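Local structure of trichothecene 3-O-acetyltransferase (Gibberella zeae, 3B2S) at residues Y20-L25 against T151-H156; P107-D112 against R402-P407; A158-G163 against P306-N311; V375-W380 against M412-K417. The protein probably transfers the acetyl group of acetyl-coenzyme A to the C3 hydroxyl of trichothecene mycotoxins such as deoxynivalenol. All blocks are in the same frame, centred on the assembly; numbering follows the deposited sequence. Where two conformers were deposited one is given.

Interaction 1. Residues Y20-L25 against T151-H156. With B2S ((3alpha,7alpha)-3,7,15-trihydroxy-12,13-epoxytrichothec-9-en-8-one), chain E.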
# COMPACT_ATOMS: atom_id res chain seq x y z
N TYR A 20 3.52 5.93 7.36
CA TYR A 20 2.05 5.86 7.31
C TYR A 20 1.57 5.57 5.90
O TYR A 20 2.02 6.21 4.94
CB TYR A 20 1.43 7.19 7.79
CG TYR A 20 1.34 7.27 9.31
CD1 TYR A 20 2.45 7.65 10.07
CD2 TYR A 20 0.15 6.87 9.99
CE1 TYR A 20 2.39 7.66 11.47
CE2 TYR A 20 0.08 6.90 11.40
CZ TYR A 20 1.22 7.29 12.13
OH TYR A 20 1.18 7.33 13.52
N THR A 21 0.66 4.61 5.78
CA THR A 21 -0.04 4.37 4.53
C THR A 21 -1.26 5.30 4.43
O THR A 21 -2.08 5.35 5.35
CB THR A 21 -0.52 2.92 4.44
OG1 THR A 21 0.61 2.06 4.62
CG2 THR A 21 -1.19 2.64 3.08
N GLN A 22 -1.37 6.04 3.32
CA GLN A 22 -2.47 6.99 3.15
C GLN A 22 -3.37 6.53 2.04
O GLN A 22 -2.88 6.03 1.04
CB GLN A 22 -1.93 8.39 2.78
CG GLN A 22 -0.87 8.94 3.74
CD GLN A 22 -0.13 10.10 3.13
OE1 GLN A 22 0.05 10.15 1.90
NE2 GLN A 22 0.35 11.02 3.98
N ILE A 23 -4.67 6.77 2.18
CA ILE A 23 -5.61 6.56 1.07
C ILE A 23 -6.69 7.63 1.14
O ILE A 23 -7.12 8.00 2.24
CB ILE A 23 -6.20 5.10 1.07
CG1 ILE A 23 -6.99 4.82 -0.23
CG2 ILE A 23 -7.02 4.83 2.34
CD1 ILE A 23 -6.08 4.79 -1.49
N SER A 24 -7.12 8.14 -0.02
CA SER A 24 -8.16 9.16 -0.06
C SER A 24 -9.37 8.68 -0.83
O SER A 24 -9.24 8.01 -1.86
CB SER A 24 -7.62 10.44 -0.73
OG SER A 24 -6.60 11.04 0.07
N LEU A 25 -10.54 9.03 -0.31
CA LEU A 25 -11.83 8.73 -0.94
C LEU A 25 -12.53 10.04 -1.24
O LEU A 25 -12.73 10.88 -0.34
CB LEU A 25 -12.69 7.88 0.01
CG LEU A 25 -12.34 6.39 0.15
CD1 LEU A 25 -10.93 6.10 0.70
CD2 LEU A 25 -13.41 5.63 1.02
N THR A 151 -9.42 11.31 3.95
CA THR A 151 -8.12 10.67 3.94
C THR A 151 -7.94 9.88 5.22
O THR A 151 -8.20 10.38 6.33
CB THR A 151 -6.99 11.70 3.75
OG1 THR A 151 -7.25 12.45 2.54
CG2 THR A 151 -5.61 11.01 3.65
N VAL A 152 -7.49 8.65 5.05
CA VAL A 152 -7.17 7.77 6.18
C VAL A 152 -5.69 7.44 6.14
O VAL A 152 -5.19 6.93 5.13
CB VAL A 152 -7.98 6.42 6.15
CG1 VAL A 152 -7.65 5.60 7.42
CG2 VAL A 152 -9.50 6.68 6.06
N ASN A 153 -5.01 7.68 7.25
CA ASN A 153 -3.61 7.26 7.50
C ASN A 153 -3.55 6.08 8.47
O ASN A 153 -4.16 6.13 9.56
CB ASN A 153 -2.84 8.40 8.16
CG ASN A 153 -2.29 9.40 7.19
OD1 ASN A 153 -2.97 9.85 6.26
ND2 ASN A 153 -1.04 9.80 7.44
N GLY A 154 -2.83 5.02 8.11
CA GLY A 154 -2.63 3.88 9.00
C GLY A 154 -1.16 3.71 9.33
O GLY A 154 -0.32 3.73 8.43
N GLN A 155 -0.85 3.53 10.61
CA GLN A 155 0.54 3.30 11.02
C GLN A 155 0.99 1.94 10.48
O GLN A 155 0.37 0.90 10.77
CB GLN A 155 0.70 3.39 12.55
CG GLN A 155 2.09 3.87 13.03
CD GLN A 155 3.21 3.00 12.51
OE1 GLN A 155 4.08 3.46 11.74
NE2 GLN A 155 3.17 1.75 12.87
N HIS A 156 2.03 1.93 9.67
CA HIS A 156 2.33 0.74 8.89
C HIS A 156 2.79 -0.50 9.69
O HIS A 156 2.59 -1.59 9.26
CB HIS A 156 3.21 1.02 7.68
CG HIS A 156 3.06 0.03 6.56
ND1 HIS A 156 2.74 -1.28 6.76
CD2 HIS A 156 3.23 0.17 5.23
CE1 HIS A 156 2.71 -1.91 5.61
NE2 HIS A 156 2.98 -1.05 4.67
C13 B2S E . 6.42 -1.81 -1.72
O2 B2S E . 5.71 -2.97 -1.09
C12 B2S E . 5.74 -1.70 -0.36
C5 B2S E . 6.46 -1.67 1.00
C14 B2S E . 7.62 -2.70 1.10
C4 B2S E . 5.25 -2.09 1.89
C3 B2S E . 3.97 -1.84 1.04
O3 B2S E . 2.98 -1.05 1.74
C2 B2S E . 4.44 -1.02 -0.16
O1 B2S E . 4.55 0.39 0.25
C11 B2S E . 5.84 0.82 0.88
C10 B2S E . 5.83 2.16 1.38
C9 B2S E . 7.10 2.75 1.19
C16 B2S E . 7.35 4.21 1.59
C8 B2S E . 8.14 1.95 0.66
O5 B2S E . 9.28 2.42 0.51
C7 B2S E . 7.88 0.45 0.27
O4 B2S E . 9.07 -0.34 0.10
C6 B2S E . 6.92 -0.21 1.30
C15 B2S E . 7.46 -0.04 2.75
O6 B2S E . 8.75 0.60 2.65
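Tyr20 and Gln155 face each other at the end of an antiparallel beta ladder in this CoA-dependent acyltransferase fold, part of a mixed five-stranded sheet that also takes in strand 399-401. The tyrosine ring lies across the partner strand: CG sits beside its own backbone N (chi1 -83°), and Gln155 CA rides over one ring face in a CH-pi contact, 4.0 Å from the ring centroid. The phenol oxygen bonds beyond the pair to Pro135 O. On the same face Gln22 and Asn153 lie side by side and point the same way, their amide planes 52° apart; Gln22 NE2 and Asn153 ND2 share Arg119 O as acceptor, whereas Asn153 OD1 is buried without a partner. Farther along, Ser24 OG donates to Thr151 OG1 (2.9 Å), which also bonds Ile116 O. On the other face Ile23 CG2 lies 4.2 Å from Val152 CB, and these side chains meet helix 161-176. Two hydrogen-bonded pairs, Thr21 with Gly154 and Ile23 with Val152, fix the register. Just past the strand, His156 swings its imidazole beside Thr21 OG1, 3.3 Å from His156 CD2. Its ring edge points at the trichothecene, where His156 NE2 and the ligand's O3 are hydrogen-bonded at 2.9 Å.

Interaction 2. Residues P107-D112 against R402-P407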
# COMPACT_ATOMS: atom_id res chain seq x y z
N PRO A 107 -6.05 13.22 -10.86
CA PRO A 107 -4.60 12.99 -10.82
C PRO A 107 -4.03 12.92 -9.41
O PRO A 107 -4.55 13.55 -8.49
CB PRO A 107 -4.03 14.19 -11.59
CG PRO A 107 -5.08 15.28 -11.40
CD PRO A 107 -6.39 14.56 -11.40
N MET A 108 -2.95 12.16 -9.24
CA MET A 108 -2.26 12.08 -7.94
C MET A 108 -1.80 13.46 -7.43
O MET A 108 -1.79 13.71 -6.23
CB MET A 108 -1.03 11.16 -8.04
CG MET A 108 -0.63 10.54 -6.70
SD MET A 108 0.78 9.44 -6.94
CE MET A 108 0.82 8.52 -5.38
N ALA A 109 -1.42 14.34 -8.35
CA ALA A 109 -0.97 15.68 -7.96
C ALA A 109 -2.09 16.53 -7.29
O ALA A 109 -1.81 17.48 -6.58
CB ALA A 109 -0.37 16.42 -9.18
N MET A 110 -3.35 16.17 -7.52
CA MET A 110 -4.47 16.86 -6.85
C MET A 110 -4.81 16.30 -5.47
O MET A 110 -5.75 16.77 -4.83
CB MET A 110 -5.71 16.92 -7.73
CG MET A 110 -5.54 17.90 -8.92
SD MET A 110 -7.05 17.97 -9.87
CE MET A 110 -6.55 19.20 -11.12
N PHE A 111 -4.06 15.29 -5.03
CA PHE A 111 -4.21 14.72 -3.68
C PHE A 111 -2.90 14.94 -2.96
O PHE A 111 -2.18 13.99 -2.66
CB PHE A 111 -4.53 13.21 -3.73
CG PHE A 111 -5.90 12.88 -4.28
CD1 PHE A 111 -7.01 12.74 -3.42
CD2 PHE A 111 -6.09 12.68 -5.64
CE1 PHE A 111 -8.29 12.44 -3.93
CE2 PHE A 111 -7.37 12.39 -6.17
CZ PHE A 111 -8.47 12.27 -5.31
N ASP A 112 -2.58 16.21 -2.69
CA ASP A 112 -1.30 16.55 -2.10
C ASP A 112 -1.34 16.20 -0.62
O ASP A 112 -2.15 16.78 0.10
CB ASP A 112 -1.07 18.06 -2.30
CG ASP A 112 0.26 18.55 -1.74
OD1 ASP A 112 0.92 17.83 -0.96
OD2 ASP A 112 0.63 19.70 -2.10
N ARG A 402 -4.44 7.21 -3.89
CA ARG A 402 -3.38 7.46 -2.91
C ARG A 402 -2.86 8.91 -3.04
O ARG A 402 -2.63 9.37 -4.15
CB ARG A 402 -2.22 6.47 -3.07
CG ARG A 402 -1.31 6.48 -1.84
CD ARG A 402 0.17 6.14 -2.07
NE ARG A 402 0.77 5.99 -0.74
CZ ARG A 402 0.92 6.99 0.13
NH1 ARG A 402 0.61 8.25 -0.20
NH2 ARG A 402 1.40 6.74 1.35
N PRO A 403 -2.73 9.65 -1.91
CA PRO A 403 -2.03 10.95 -1.97
C PRO A 403 -0.61 10.90 -2.55
O PRO A 403 0.11 9.92 -2.37
CB PRO A 403 -1.99 11.37 -0.49
CG PRO A 403 -3.25 10.79 0.08
CD PRO A 403 -3.29 9.40 -0.56
N ILE A 404 -0.22 11.96 -3.24
CA ILE A 404 1.17 12.12 -3.68
C ILE A 404 2.08 12.45 -2.47
O ILE A 404 1.65 13.10 -1.51
CB ILE A 404 1.25 13.18 -4.84
CG1 ILE A 404 2.53 13.05 -5.67
CG2 ILE A 404 0.96 14.62 -4.36
CD1 ILE A 404 2.36 13.82 -7.01
N PHE A 405 3.31 11.96 -2.51
CA PHE A 405 4.32 12.28 -1.52
C PHE A 405 5.68 12.38 -2.24
O PHE A 405 5.70 12.52 -3.47
CB PHE A 405 4.29 11.32 -0.31
CG PHE A 405 4.64 9.87 -0.62
CD1 PHE A 405 5.85 9.33 -0.18
CD2 PHE A 405 3.73 9.03 -1.27
CE1 PHE A 405 6.19 7.99 -0.44
CE2 PHE A 405 4.03 7.70 -1.52
CZ PHE A 405 5.27 7.16 -1.10
N GLU A 406 6.79 12.35 -1.51
CA GLU A 406 8.10 12.41 -2.18
C GLU A 406 8.25 11.23 -3.16
O GLU A 406 7.83 10.13 -2.84
CB GLU A 406 9.23 12.35 -1.14
CG GLU A 406 9.33 13.59 -0.24
CD GLU A 406 8.33 13.60 0.93
OE1 GLU A 406 7.66 12.56 1.16
OE2 GLU A 406 8.23 14.65 1.61
N PRO A 407 8.85 11.47 -4.35
CA PRO A 407 9.09 10.34 -5.26
C PRO A 407 10.04 9.36 -4.58
O PRO A 407 11.02 9.77 -3.94
CB PRO A 407 9.75 11.01 -6.49
CG PRO A 407 9.27 12.44 -6.45
CD PRO A 407 9.31 12.74 -4.94
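Met108 and Ile404 carry this contact between two loops, a case of irregular chain held by one backbone bond and a few aliphatic groups. The thioether chain of Met108 runs extended past CG and lies along the backbone of 402-404: its CG is 3.7 Å from Ile404 CB, and its methyl CE ends 3.4 Å from Pro403 O. Ile404 presses back over the 3-10 turn 108-110, where its branch CG2 packs 3.4 Å from Met108 O while CD1 reaches the backbone of Ala109. With CG1 anti to the backbone N (chi1 -160°), the isoleucine spreads both branches over the turn. Beside this patch Ile404 N donates to Phe111 O at 2.9 Å, the donor tilted 26° from the carbonyl plane; it is the sole hydrogen bond between the segments and part of a single backbone bridge, Asp112 with Ile404, joining the loop before helix 113-116 to that after strand 399-401. Pro403 CB packs against the same carbonyl oxygen.

A second shell holds these pieces in position. Arg402 NH1 donates to Pro403 O at 2.8 Å and also bonds Gln22, while NH2 reaches Thr121; Phe405 CE2 lies 3.5 Å above the guanidinium plane. Asp112 caps helix 113-116 through Asn114 N. Met108 and Ile404 both touch Trp231 of strand 229-236, helix 113-116 covers Pro403, and Phe111 and Pro403 pack on Ser24 of strand 20-28.

Interaction 3. Residues A158-G163 against P306-N311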
# COMPACT_ATOMS: atom_id res chain seq x y z
N ALA A 158 1.43 -1.25 12.54
CA ALA A 158 0.12 -1.70 13.04
C ALA A 158 -0.78 -2.34 11.98
O ALA A 158 -1.65 -3.15 12.31
CB ALA A 158 -0.64 -0.50 13.67
N MET A 159 -0.62 -1.95 10.71
CA MET A 159 -1.49 -2.48 9.66
C MET A 159 -0.88 -2.40 8.28
O MET A 159 -0.19 -1.43 7.96
CB MET A 159 -2.85 -1.74 9.63
CG MET A 159 -2.74 -0.20 9.38
SD MET A 159 -4.30 0.68 9.66
CE MET A 159 -4.33 0.78 11.46
N ASP A 160 -1.10 -3.44 7.48
CA ASP A 160 -0.86 -3.35 6.03
C ASP A 160 -2.14 -2.80 5.40
O ASP A 160 -3.08 -2.45 6.12
CB ASP A 160 -0.42 -4.71 5.43
CG ASP A 160 -1.39 -5.83 5.71
OD1 ASP A 160 -2.60 -5.58 5.83
OD2 ASP A 160 -0.97 -6.99 5.79
N MET A 161 -2.20 -2.69 4.07
CA MET A 161 -3.38 -2.09 3.47
C MET A 161 -4.62 -3.01 3.57
O MET A 161 -5.75 -2.52 3.64
CB MET A 161 -3.13 -1.63 2.02
CG MET A 161 -4.35 -0.99 1.30
SD MET A 161 -5.14 0.38 2.21
CE MET A 161 -4.42 1.84 1.41
N VAL A 162 -4.42 -4.32 3.57
CA VAL A 162 -5.53 -5.26 3.81
C VAL A 162 -6.12 -5.04 5.21
O VAL A 162 -7.34 -4.94 5.37
CB VAL A 162 -5.14 -6.75 3.57
CG1 VAL A 162 -6.25 -7.67 4.04
CG2 VAL A 162 -4.94 -6.97 2.05
N GLY A 163 -5.24 -4.93 6.21
CA GLY A 163 -5.66 -4.61 7.58
C GLY A 163 -6.31 -3.25 7.69
O GLY A 163 -7.32 -3.09 8.37
N PRO A 306 -6.92 -7.15 11.17
CA PRO A 306 -6.52 -5.77 10.84
C PRO A 306 -5.02 -5.46 10.94
O PRO A 306 -4.66 -4.27 10.84
CB PRO A 306 -7.22 -4.98 11.94
CG PRO A 306 -6.96 -5.87 13.16
CD PRO A 306 -7.37 -7.25 12.58
N GLY A 307 -4.18 -6.46 11.16
CA GLY A 307 -2.76 -6.23 11.47
C GLY A 307 -1.89 -6.15 10.22
O GLY A 307 -2.36 -5.76 9.13
N LEU A 308 -0.63 -6.52 10.40
CA LEU A 308 0.39 -6.49 9.34
C LEU A 308 0.80 -7.96 9.09
O LEU A 308 1.48 -8.58 9.90
CB LEU A 308 1.60 -5.65 9.81
CG LEU A 308 2.73 -5.30 8.83
CD1 LEU A 308 3.63 -6.50 8.49
CD2 LEU A 308 2.16 -4.77 7.58
N LEU A 309 0.34 -8.51 7.97
CA LEU A 309 0.61 -9.88 7.62
C LEU A 309 0.79 -9.90 6.11
O LEU A 309 -0.10 -10.27 5.36
CB LEU A 309 -0.55 -10.81 8.07
CG LEU A 309 -0.38 -12.33 7.85
CD1 LEU A 309 1.09 -12.80 8.09
CD2 LEU A 309 -1.36 -13.12 8.76
N GLN A 310 1.98 -9.44 5.70
CA GLN A 310 2.27 -9.19 4.30
C GLN A 310 3.71 -9.64 4.09
O GLN A 310 4.53 -9.58 5.01
CB GLN A 310 2.18 -7.68 4.04
CG GLN A 310 2.20 -7.27 2.58
CD GLN A 310 2.96 -5.99 2.36
OE1 GLN A 310 2.56 -4.91 2.83
NE2 GLN A 310 4.09 -6.09 1.66
N ASN A 311 4.02 -10.09 2.88
CA ASN A 311 5.38 -10.41 2.50
C ASN A 311 5.55 -9.93 1.07
O ASN A 311 4.70 -9.16 0.57
CB ASN A 311 5.64 -11.92 2.66
CG ASN A 311 7.12 -12.27 2.79
OD1 ASN A 311 7.98 -11.49 2.42
ND2 ASN A 311 7.40 -13.46 3.30
O HOH W 1 -4.22 -2.62 13.09
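Asp160 joins the two segments through both its backbone and its carboxylate. OD2 accepts from Leu309 N at 3.0 Å, a nearly straight bond (166° at the hydrogen) that arrives from above the carboxylate plane. The other oxygen, OD1, turns back to its own chain and takes the N-H of Gly163 at 2.7 Å, nearly along the C-O direction. CG stands between the backbone N and the carbonyl carbon (chi1 56°), which folds the acid back over the helix start, within reach of both N-H groups. Asp160 N in turn donates to Gly307 O at 3.1 Å. Arg296 forms a salt bridge to OD2.

Around this polar core the chains pack closely. Leu308 CD2 lies 3.4 Å from Asp160 CB, covering the aliphatic part of the acid, and Met159 CB rests 3.3 Å from Pro306 O. The lack of a side chain at Gly163 lets its CA come within 3.4 Å of Pro306 O. A water donates to both Ala158 O and Pro306 O, bridging two carbonyls that cannot bond each other; Ala158 O has a further partner in Arg192. An aspartate N-cap thus ties the start of helix 161-176 to the approach of strand 310-318, beside the trichothecene and coenzyme A pocket, consistent with the HXXXD motif of CoA-dependent acyltransferases, which His156 to Asp160 matches.

Interaction 4. Residues V375-W380 against M412-K417. With B2S ((3alpha,7alpha)-3,7,15-trihydroxy-12,13-epoxytrichothec-9-en-8-one), chain E; COA (coenzyme A), chain D.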
# COMPACT_ATOMS: atom_id res chain seq x y z
N VAL A 375 11.66 -2.91 -9.64
CA VAL A 375 10.25 -2.49 -9.54
C VAL A 375 9.77 -2.97 -8.17
O VAL A 375 9.92 -4.15 -7.85
CB VAL A 375 9.35 -3.09 -10.64
CG1 VAL A 375 7.85 -2.70 -10.41
CG2 VAL A 375 9.78 -2.62 -12.05
N MET A 376 9.28 -2.05 -7.33
CA MET A 376 8.73 -2.41 -6.03
C MET A 376 7.25 -2.03 -6.05
O MET A 376 6.91 -0.86 -5.94
CB MET A 376 9.48 -1.68 -4.90
CG MET A 376 10.99 -2.02 -4.80
SD MET A 376 11.96 -0.85 -3.82
CE MET A 376 11.74 0.63 -4.79
N LEU A 377 6.39 -3.03 -6.22
CA LEU A 377 4.98 -2.78 -6.48
C LEU A 377 4.10 -3.40 -5.40
O LEU A 377 4.30 -4.55 -5.04
CB LEU A 377 4.57 -3.39 -7.85
CG LEU A 377 3.03 -3.51 -8.02
CD1 LEU A 377 2.48 -2.19 -8.37
CD2 LEU A 377 2.62 -4.52 -9.06
N SER A 378 3.14 -2.63 -4.91
CA SER A 378 2.12 -3.15 -4.03
C SER A 378 0.73 -2.90 -4.62
O SER A 378 0.31 -1.75 -4.77
CB SER A 378 2.20 -2.48 -2.65
OG SER A 378 1.30 -3.15 -1.77
N SER A 379 0.00 -3.99 -4.90
CA SER A 379 -1.34 -3.89 -5.46
C SER A 379 -2.36 -3.82 -4.35
O SER A 379 -2.46 -4.74 -3.51
CB SER A 379 -1.67 -5.13 -6.28
OG SER A 379 -3.00 -5.05 -6.76
N TRP A 380 -3.14 -2.74 -4.36
CA TRP A 380 -4.31 -2.62 -3.47
C TRP A 380 -5.59 -2.97 -4.21
O TRP A 380 -6.69 -2.62 -3.76
CB TRP A 380 -4.41 -1.18 -2.92
CG TRP A 380 -3.20 -0.75 -2.16
CD1 TRP A 380 -2.25 -1.55 -1.61
CD2 TRP A 380 -2.83 0.60 -1.82
NE1 TRP A 380 -1.30 -0.80 -0.95
CE2 TRP A 380 -1.63 0.53 -1.06
CE3 TRP A 380 -3.40 1.87 -2.08
CZ2 TRP A 380 -0.98 1.68 -0.56
CZ3 TRP A 380 -2.75 3.00 -1.58
CH2 TRP A 380 -1.55 2.89 -0.83
N MET A 412 5.77 1.61 -6.70
CA MET A 412 4.54 1.62 -7.48
C MET A 412 3.40 0.99 -6.70
O MET A 412 3.64 0.14 -5.84
CB MET A 412 4.74 0.81 -8.75
CG MET A 412 5.93 1.27 -9.58
SD MET A 412 5.95 0.37 -11.13
CE MET A 412 7.49 1.05 -11.76
N TYR A 413 2.17 1.43 -7.00
CA TYR A 413 0.94 0.87 -6.38
C TYR A 413 -0.14 0.64 -7.44
O TYR A 413 -0.21 1.38 -8.40
CB TYR A 413 0.38 1.86 -5.35
CG TYR A 413 1.32 2.15 -4.21
CD1 TYR A 413 2.10 3.32 -4.18
CD2 TYR A 413 1.42 1.26 -3.15
CE1 TYR A 413 2.96 3.57 -3.12
CE2 TYR A 413 2.28 1.50 -2.08
CZ TYR A 413 3.04 2.64 -2.08
OH TYR A 413 3.89 2.83 -1.00
N PHE A 414 -1.01 -0.35 -7.24
CA PHE A 414 -2.34 -0.34 -7.89
C PHE A 414 -3.36 0.13 -6.90
O PHE A 414 -3.37 -0.31 -5.74
CB PHE A 414 -2.78 -1.74 -8.39
CG PHE A 414 -1.85 -2.37 -9.41
CD1 PHE A 414 -0.96 -1.60 -10.13
CD2 PHE A 414 -1.90 -3.75 -9.64
CE1 PHE A 414 -0.09 -2.19 -11.07
CE2 PHE A 414 -1.05 -4.36 -10.57
CZ PHE A 414 -0.14 -3.57 -11.30
N MET A 415 -4.25 1.02 -7.35
CA MET A 415 -5.36 1.47 -6.52
C MET A 415 -6.39 0.34 -6.38
O MET A 415 -6.36 -0.62 -7.14
CB MET A 415 -6.00 2.73 -7.12
CG MET A 415 -5.03 3.93 -7.22
SD MET A 415 -4.33 4.39 -5.61
CE MET A 415 -2.68 3.67 -5.63
N PRO A 416 -7.30 0.44 -5.38
CA PRO A 416 -8.47 -0.44 -5.37
C PRO A 416 -9.14 -0.41 -6.73
O PRO A 416 -9.35 0.66 -7.30
CB PRO A 416 -9.36 0.18 -4.27
CG PRO A 416 -8.33 0.77 -3.31
CD PRO A 416 -7.28 1.35 -4.21
N LYS A 417 -9.41 -1.59 -7.26
CA LYS A 417 -9.99 -1.71 -8.58
C LYS A 417 -11.41 -1.12 -8.54
O LYS A 417 -12.20 -1.44 -7.65
CB LYS A 417 -10.06 -3.19 -8.98
CG LYS A 417 -10.56 -3.43 -10.40
CD LYS A 417 -10.97 -4.90 -10.65
CE LYS A 417 -12.41 -5.19 -10.24
NZ LYS A 417 -12.44 -6.18 -9.13
C13 B2S E . 6.42 -1.81 -1.72
O2 B2S E . 5.71 -2.97 -1.09
C12 B2S E . 5.74 -1.70 -0.36
C5 B2S E . 6.46 -1.67 1.00
C14 B2S E . 7.62 -2.70 1.10
C4 B2S E . 5.25 -2.09 1.89
C3 B2S E . 3.97 -1.84 1.04
O3 B2S E . 2.98 -1.05 1.74
C2 B2S E . 4.44 -1.02 -0.16
O1 B2S E . 4.55 0.39 0.25
C11 B2S E . 5.84 0.82 0.88
C10 B2S E . 5.83 2.16 1.38
C9 B2S E . 7.10 2.75 1.19
C16 B2S E . 7.35 4.21 1.59
C8 B2S E . 8.14 1.95 0.66
O5 B2S E . 9.28 2.42 0.51
C7 B2S E . 7.88 0.45 0.27
O4 B2S E . 9.07 -0.34 0.10
C6 B2S E . 6.92 -0.21 1.30
C15 B2S E . 7.46 -0.04 2.75
O6 B2S E . 8.75 0.60 2.65
N1A COA D . -8.56 -20.95 -14.09
C2A COA D . -8.29 -19.68 -14.60
N3A COA D . -8.12 -18.63 -13.71
C4A COA D . -8.23 -18.84 -12.37
C5A COA D . -8.52 -20.11 -11.85
C6A COA D . -8.69 -21.19 -12.74
N6A COA D . -9.33 -22.29 -12.33
N7A COA D . -8.57 -20.01 -10.50
C8A COA D . -8.33 -18.72 -10.14
N9A COA D . -8.12 -17.99 -11.29
C1B COA D . -7.83 -16.55 -11.41
C2B COA D . -9.04 -15.69 -11.07
O2B COA D . -9.94 -15.59 -12.15
C3B COA D . -8.36 -14.37 -10.72
O3B COA D . -7.98 -13.70 -11.90
P3B COA D . -8.73 -12.37 -12.39
O7A COA D . -10.18 -12.66 -12.72
O8A COA D . -8.68 -11.33 -11.30
O9A COA D . -8.03 -11.91 -13.65
C4B COA D . -7.05 -14.82 -10.10
O4B COA D . -6.78 -16.14 -10.55
C5B COA D . -7.04 -14.74 -8.58
O5B COA D . -5.70 -14.95 -8.23
P1A COA D . -5.08 -14.31 -6.89
O1A COA D . -3.60 -14.63 -6.85
O2A COA D . -5.80 -14.86 -5.67
O3A COA D . -5.39 -12.72 -6.98
P2A COA D . -4.61 -11.62 -7.87
O4A COA D . -5.67 -10.67 -8.38
O5A COA D . -3.73 -12.25 -8.94
O6A COA D . -3.64 -10.81 -6.84
CBP COA D . -1.71 -10.45 -5.38
CCP COA D . -2.31 -11.23 -6.55
CDP COA D . -0.40 -11.14 -5.01
CEP COA D . -1.40 -9.04 -5.86
CAP COA D . -2.73 -10.39 -4.20
OAP COA D . -3.21 -11.67 -3.84
C9P COA D . -2.28 -9.70 -2.92
O9P COA D . -1.70 -10.50 -1.94
N8P COA D . -2.47 -8.39 -2.73
C7P COA D . -1.48 -7.51 -2.09
C6P COA D . -1.75 -7.29 -0.60
C5P COA D . -1.15 -6.00 -0.09
O5P COA D . -0.51 -5.28 -0.87
N4P COA D . -1.36 -5.70 1.20
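Leu377 fits its forked end into the hollow between Met412 and Phe414. CD1 stands over one face of the Phe414 ring, 4.1 Å from its centroid and 25° off the normal, while CD2 touches CZ of the same ring. The leucine and phenylalanine cross at about a right angle; CG lies anti to the leucine backbone N (chi1 164°), carrying both methyls across to the neighbouring strand. Val375 CG1 continues the ridge against Met412 SD, Ser379 CB packs against Phe414 CD2, and helix 261-277 backs this face.

On the other face, the bump is Tyr413 and its bed is Trp380. Tyr413 CD2 sits over the indole, 3.4 Å above its plane and offset toward the rim, the rings meeting obliquely with planes at 40°. Met415 lies alongside Trp380 in a Met-aromatic contact, bringing CE 4.0 Å from Trp380 CE3, and Pro416 CD abuts the indole edge. Held this way, Tyr413 OH donates to O1 of the trichothecene at 2.8 Å. Next to it Ser378 CB packs against C2 of the toxin, with OG 2.9 Å from O5P of coenzyme A.

Backbone bonds alternate from Met412 N to Met376 O through to Trp380 N to Phe414 O. This parallel pair, with a helix on one face and the trichothecene on the other while coenzyme A runs past Ser378 and Ser379, lines substrate and cofactor, probably at the acyl-transfer site.

Interactions 1, 3 and 4 are wholly buried, whereas interaction 2 is partly exposed and lies farther from the centre of the chain. Interactions 1 and 4 are both strand pairs, antiparallel in one sheet and parallel in another, and they approach the toxin together through His156 and Tyr413. Interaction 3 continues from interaction 1 along the chain: strand 147-155 leads into helix 161-176, and Leu308 packs on His156. Its chemistry is charged and polar, against the aromatic and aliphatic packing of interaction 4. Interaction 2 relies on one backbone bond and hydrophobic cover, yet Arg402 joins it to both strand pairs, bonding Gln22 and packing on Trp380.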